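PDB 3E2V: 3'-5'-exonuclease from Saccharomyces cerevisiae, which cuts double-stranded DNA without obvious specificity as an endonuclease and degrades it from the 3' end as an exonuclease of the metal-dependent TatD family. Local coordinates for residues 287-300 / 372-384. Sequence-based numbering, arbitrary orientation.
Sequences LAVVKQIPTERLLL and VKDVDLATLIDTT
Lys373 starts with CG beside its own backbone N (chi1 -75°), then bends at chi3 and chi4, which swings its ammonium group into the loop leading from helix 284-291 to strand 298-300; Thr295 has OG1 turned back beside its backbone N (chi1 -62°) and presents that hydroxyl to Lys373 NZ. Lys373 NZ donates to Ile293 O at 2.6 Å, a nearly end-on approach with a C=O...N angle of 159°. The bond to Lys291 O is longer, and the nitrogen stands well above that carbonyl plane, away from the lone pairs. A weak third bond, 3.2 Å from NZ to Thr295 OG1, completes a three-pronged grip on Lys291-Thr295, while CE of the lysine rests against Leu298 CD1 at 3.6 Å. Without the long arm of Lys373, as with an alanine here, the carbonyls of Lys291 and Ile293 would probably lose the donor they share, and a gap would be likely to open beside Leu298 CD1. In the TIM-barrel fold of TatD hydrolases, this loop leads into the last of eight parallel strands, and Lys373, at the C-terminal end of helix 362-373, reaches into it. That helix ends in a Schellman motif (Val375 N to Ser370 O, Asp374 N to Glu371 O) with Asp374, at positive phi, as its C' residue. Asp376 then N-caps helix 377-392, its OD2 accepting from both N and OG1 of Thr379. One residue before the lysine, Val372 fits against helix 284-291: CG1 lies 3.3 Å from Leu287 O, and CG2 meets Leu287 CD2 with the side chains roughly perpendicular. Thr295 CG2 touches Leu380 CD1 at 3.8 Å, and Thr383 CG2 approaches Glu296 CA. Thr384 sets CG2 3.5 Å from Leu298 O and its CB and OG1 against Leu300 CD1; Leu300 also packs on Met362 and Val365.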
loop_
_atom_site.group_PDB
_atom_site.type_symbol
_atom_site.label_atom_id
_atom_site.label_comp_id
_atom_site.label_asym_id
_atom_site.label_seq_id
_atom_site.Cartn_x
_atom_site.Cartn_y
_atom_site.Cartn_z
ATOM N N LEU A 287 -17.843 5.852 6.322
ATOM C CA LEU A 287 -18.613 4.623 6.217
ATOM C C LEU A 287 -19.603 4.681 5.051
ATOM O O LEU A 287 -19.774 3.694 4.340
ATOM C CB LEU A 287 -19.346 4.308 7.535
ATOM C CG LEU A 287 -18.505 4.191 8.812
ATOM C CD1 LEU A 287 -19.441 3.830 9.968
ATOM C CD2 LEU A 287 -17.388 3.157 8.667
ATOM N N ALA A 288 -20.223 5.845 4.856
ATOM C CA ALA A 288 -21.181 6.050 3.758
ATOM C C ALA A 288 -20.501 5.901 2.409
ATOM O O ALA A 288 -21.091 5.390 1.452
ATOM C CB ALA A 288 -21.830 7.421 3.870
ATOM N N VAL A 289 -19.262 6.366 2.335
ATOM C CA VAL A 289 -18.496 6.259 1.100
ATOM C C VAL A 289 -18.134 4.796 0.862
ATOM O O VAL A 289 -18.330 4.284 -0.241
ATOM C CB VAL A 289 -17.237 7.155 1.129
ATOM C CG1 VAL A 289 -16.415 6.950 -0.135
ATOM C CG2 VAL A 289 -17.620 8.627 1.244
ATOM N N VAL A 290 -17.625 4.108 1.886
ATOM C CA VAL A 290 -17.293 2.681 1.768
ATOM C C VAL A 290 -18.490 1.838 1.306
ATOM O O VAL A 290 -18.326 0.908 0.502
ATOM C CB VAL A 290 -16.658 2.159 3.086
ATOM C CG1 VAL A 290 -16.638 0.644 3.159
ATOM C CG2 VAL A 290 -15.255 2.710 3.204
ATOM N N LYS A 291 -19.691 2.185 1.767
ATOM C CA LYS A 291 -20.895 1.435 1.387
ATOM C C LYS A 291 -21.103 1.468 -0.130
ATOM O O LYS A 291 -21.674 0.528 -0.686
ATOM C CB LYS A 291 -22.131 1.972 2.115
ATOM C CG LYS A 291 -23.345 1.059 2.010
ATOM C CD LYS A 291 -24.453 1.502 2.948
ATOM C CE LYS A 291 -25.677 0.621 2.802
ATOM N NZ LYS A 291 -26.817 1.137 3.623
ATOM N N GLN A 292 -20.618 2.533 -0.778
ATOM C CA GLN A 292 -20.782 2.721 -2.227
ATOM C C GLN A 292 -19.714 2.042 -3.082
ATOM O O GLN A 292 -19.830 2.009 -4.312
ATOM C CB GLN A 292 -20.837 4.207 -2.581
ATOM C CG GLN A 292 -22.023 4.947 -1.943
ATOM C CD GLN A 292 -21.902 6.447 -2.055
ATOM O OE1 GLN A 292 -20.820 7.011 -1.891
ATOM N NE2 GLN A 292 -23.027 7.113 -2.312
ATOM N N ILE A 293 -18.670 1.511 -2.453
ATOM C CA ILE A 293 -17.654 0.780 -3.219
ATOM C C ILE A 293 -18.219 -0.578 -3.664
ATOM O O ILE A 293 -18.639 -1.373 -2.822
ATOM C CB ILE A 293 -16.382 0.507 -2.387
ATOM C CG1 ILE A 293 -15.781 1.805 -1.830
ATOM C CG2 ILE A 293 -15.343 -0.229 -3.257
ATOM C CD1 ILE A 293 -14.743 1.579 -0.712
ATOM N N PRO A 294 -18.225 -0.868 -4.977
ATOM C CA PRO A 294 -18.703 -2.205 -5.379
ATOM C C PRO A 294 -17.921 -3.295 -4.653
ATOM O O PRO A 294 -16.686 -3.255 -4.595
ATOM C CB PRO A 294 -18.416 -2.241 -6.878
ATOM C CG PRO A 294 -18.503 -0.762 -7.295
ATOM C CD PRO A 294 -17.821 -0.052 -6.141
ATOM N N THR A 295 -18.640 -4.258 -4.078
ATOM C CA THR A 295 -18.011 -5.209 -3.164
ATOM C C THR A 295 -16.842 -5.977 -3.792
ATOM O O THR A 295 -15.828 -6.206 -3.126
ATOM C CB THR A 295 -19.080 -6.140 -2.557
ATOM O OG1 THR A 295 -19.999 -5.332 -1.816
ATOM C CG2 THR A 295 -18.449 -7.193 -1.634
ATOM N N GLU A 296 -16.962 -6.351 -5.064
ATOM C CA GLU A 296 -15.871 -7.050 -5.742
ATOM C C GLU A 296 -14.701 -6.145 -6.154
ATOM O O GLU A 296 -13.689 -6.631 -6.676
ATOM C CB GLU A 296 -16.411 -7.835 -6.946
ATOM C CG GLU A 296 -16.532 -7.041 -8.240
ATOM C CD GLU A 296 -17.747 -6.134 -8.337
ATOM O OE1 GLU A 296 -18.464 -5.932 -7.339
ATOM O OE2 GLU A 296 -18.001 -5.628 -9.461
ATOM N N ARG A 297 -14.837 -4.843 -5.906
ATOM C CA ARG A 297 -13.749 -3.917 -6.200
ATOM C C ARG A 297 -13.096 -3.367 -4.941
ATOM O O ARG A 297 -12.246 -2.479 -5.012
ATOM C CB ARG A 297 -14.250 -2.812 -7.123
ATOM C CG ARG A 297 -14.624 -3.402 -8.511
ATOM C CD ARG A 297 -15.261 -2.409 -9.412
ATOM N NE ARG A 297 -14.259 -1.464 -9.876
ATOM C CZ ARG A 297 -14.512 -0.412 -10.637
ATOM N NH1 ARG A 297 -15.758 -0.134 -11.046
ATOM N NH2 ARG A 297 -13.513 0.376 -10.980
ATOM N N LEU A 298 -13.467 -3.942 -3.801
ATOM C CA LEU A 298 -12.990 -3.507 -2.485
ATOM C C LEU A 298 -11.920 -4.480 -2.022
ATOM O O LEU A 298 -12.129 -5.698 -2.038
ATOM C CB LEU A 298 -14.177 -3.525 -1.504
ATOM C CG LEU A 298 -13.990 -2.911 -0.109
ATOM C CD1 LEU A 298 -15.356 -2.379 0.326
ATOM C CD2 LEU A 298 -13.431 -3.906 0.911
ATOM N N LEU A 299 -10.772 -3.945 -1.599
ATOM C CA LEU A 299 -9.709 -4.769 -1.022
ATOM C C LEU A 299 -9.458 -4.344 0.409
ATOM O O LEU A 299 -9.638 -3.178 0.748
ATOM C CB LEU A 299 -8.413 -4.632 -1.831
ATOM C CG LEU A 299 -8.580 -4.883 -3.331
ATOM C CD1 LEU A 299 -7.246 -4.662 -4.014
ATOM C CD2 LEU A 299 -9.125 -6.292 -3.638
ATOM N N LEU A 300 -9.079 -5.300 1.257
ATOM C CA LEU A 300 -8.891 -5.017 2.682
ATOM C C LEU A 300 -7.412 -4.888 3.014
ATOM O O LEU A 300 -6.556 -5.569 2.428
ATOM C CB LEU A 300 -9.492 -6.155 3.514
ATOM C CG LEU A 300 -10.994 -6.382 3.371
ATOM C CD1 LEU A 300 -11.421 -7.664 4.106
ATOM C CD2 LEU A 300 -11.696 -5.176 3.953
ATOM N N VAL A 372 -21.269 -2.412 7.632
ATOM C CA VAL A 372 -21.589 -1.202 6.888
ATOM C C VAL A 372 -22.337 -1.520 5.590
ATOM O O VAL A 372 -23.310 -0.845 5.245
ATOM C CB VAL A 372 -20.311 -0.381 6.594
ATOM C CG1 VAL A 372 -20.574 0.697 5.561
ATOM C CG2 VAL A 372 -19.775 0.235 7.877
ATOM N N LYS A 373 -21.889 -2.551 4.885
ATOM C CA LYS A 373 -22.474 -2.907 3.588
ATOM C C LYS A 373 -23.662 -3.849 3.684
ATOM O O LYS A 373 -24.310 -4.130 2.662
ATOM C CB LYS A 373 -21.415 -3.569 2.718
ATOM C CG LYS A 373 -20.405 -2.634 2.150
ATOM C CD LYS A 373 -19.453 -3.434 1.280
ATOM C CE LYS A 373 -18.977 -2.632 0.102
ATOM N NZ LYS A 373 -20.070 -2.274 -0.837
ATOM N N ASP A 374 -23.932 -4.365 4.877
ATOM C CA ASP A 374 -24.982 -5.373 5.059
ATOM C C ASP A 374 -24.739 -6.562 4.110
ATOM O O ASP A 374 -25.633 -7.021 3.385
ATOM C CB ASP A 374 -26.374 -4.752 4.854
ATOM C CG ASP A 374 -27.495 -5.677 5.291
ATOM O OD1 ASP A 374 -27.262 -6.567 6.148
ATOM O OD2 ASP A 374 -28.616 -5.511 4.764
ATOM N N VAL A 375 -23.493 -7.021 4.100
ATOM C CA VAL A 375 -23.061 -8.198 3.363
ATOM C C VAL A 375 -22.608 -9.144 4.442
ATOM O O VAL A 375 -21.836 -8.749 5.321
ATOM C CB VAL A 375 -21.878 -7.872 2.408
ATOM C CG1 VAL A 375 -21.326 -9.138 1.747
ATOM C CG2 VAL A 375 -22.308 -6.866 1.350
ATOM N N ASP A 376 -23.122 -10.367 4.422
ATOM C CA ASP A 376 -22.670 -11.435 5.303
ATOM C C ASP A 376 -21.134 -11.479 5.430
ATOM O O ASP A 376 -20.416 -11.421 4.426
ATOM C CB ASP A 376 -23.189 -12.766 4.750
ATOM C CG ASP A 376 -22.645 -13.952 5.486
ATOM O OD1 ASP A 376 -23.057 -14.177 6.643
ATOM O OD2 ASP A 376 -21.796 -14.661 4.918
ATOM N N LEU A 377 -20.635 -11.591 6.656
ATOM C CA LEU A 377 -19.182 -11.543 6.908
ATOM C C LEU A 377 -18.378 -12.569 6.088
ATOM O O LEU A 377 -17.398 -12.221 5.425
ATOM C CB LEU A 377 -18.883 -11.688 8.408
ATOM C CG LEU A 377 -17.424 -11.614 8.843
ATOM C CD1 LEU A 377 -16.808 -10.257 8.473
ATOM C CD2 LEU A 377 -17.315 -11.834 10.346
ATOM N N ALA A 378 -18.783 -13.834 6.132
ATOM C CA ALA A 378 -18.058 -14.879 5.417
ATOM C C ALA A 378 -18.100 -14.613 3.906
ATOM O O ALA A 378 -17.110 -14.860 3.196
ATOM C CB ALA A 378 -18.635 -16.272 5.761
ATOM N N THR A 379 -19.226 -14.077 3.443
ATOM C CA THR A 379 -19.407 -13.725 2.023
ATOM C C THR A 379 -18.398 -12.659 1.594
ATOM O O THR A 379 -17.724 -12.788 0.550
ATOM C CB THR A 379 -20.849 -13.215 1.757
ATOM O OG1 THR A 379 -21.778 -14.250 2.110
ATOM C CG2 THR A 379 -21.042 -12.827 0.295
ATOM N N LEU A 380 -18.310 -11.610 2.405
ATOM C CA LEU A 380 -17.378 -10.526 2.142
ATOM C C LEU A 380 -15.935 -11.024 2.153
ATOM O O LEU A 380 -15.155 -10.714 1.256
ATOM C CB LEU A 380 -17.541 -9.431 3.189
ATOM C CG LEU A 380 -16.480 -8.342 3.019
ATOM C CD1 LEU A 380 -16.849 -7.493 1.795
ATOM C CD2 LEU A 380 -16.388 -7.504 4.278
ATOM N N ILE A 381 -15.577 -11.797 3.169
ATOM C CA ILE A 381 -14.224 -12.334 3.295
ATOM C C ILE A 381 -13.827 -13.175 2.080
ATOM O O ILE A 381 -12.739 -13.021 1.526
ATOM C CB ILE A 381 -14.031 -13.074 4.641
ATOM C CG1 ILE A 381 -14.087 -12.051 5.791
ATOM C CG2 ILE A 381 -12.720 -13.831 4.647
ATOM C CD1 ILE A 381 -14.216 -12.702 7.159
ATOM N N ASP A 382 -14.739 -14.055 1.655
ATOM C CA ASP A 382 -14.539 -14.865 0.471
ATOM C C ASP A 382 -14.353 -14.031 -0.805
ATOM O O ASP A 382 -13.399 -14.269 -1.567
ATOM C CB ASP A 382 -15.714 -15.836 0.315
ATOM C CG ASP A 382 -15.616 -16.665 -0.957
ATOM O OD1 ASP A 382 -14.834 -17.640 -0.970
ATOM O OD2 ASP A 382 -16.297 -16.328 -1.964
ATOM N N THR A 383 -15.236 -13.069 -1.044
ATOM C CA THR A 383 -15.076 -12.230 -2.251
ATOM C C THR A 383 -13.751 -11.468 -2.217
ATOM O O THR A 383 -13.011 -11.479 -3.201
ATOM C CB THR A 383 -16.254 -11.257 -2.422
ATOM O OG1 THR A 383 -17.444 -11.990 -2.747
ATOM C CG2 THR A 383 -16.009 -10.236 -3.527
ATOM N N THR A 384 -13.437 -10.826 -1.091
ATOM C CA THR A 384 -12.179 -10.057 -1.002
ATOM C C THR A 384 -10.933 -10.931 -1.114
ATOM O O THR A 384 -9.928 -10.546 -1.736
ATOM C CB THR A 384 -12.145 -9.199 0.279
ATOM O OG1 THR A 384 -12.353 -10.022 1.437
ATOM C CG2 THR A 384 -13.227 -8.143 0.223
#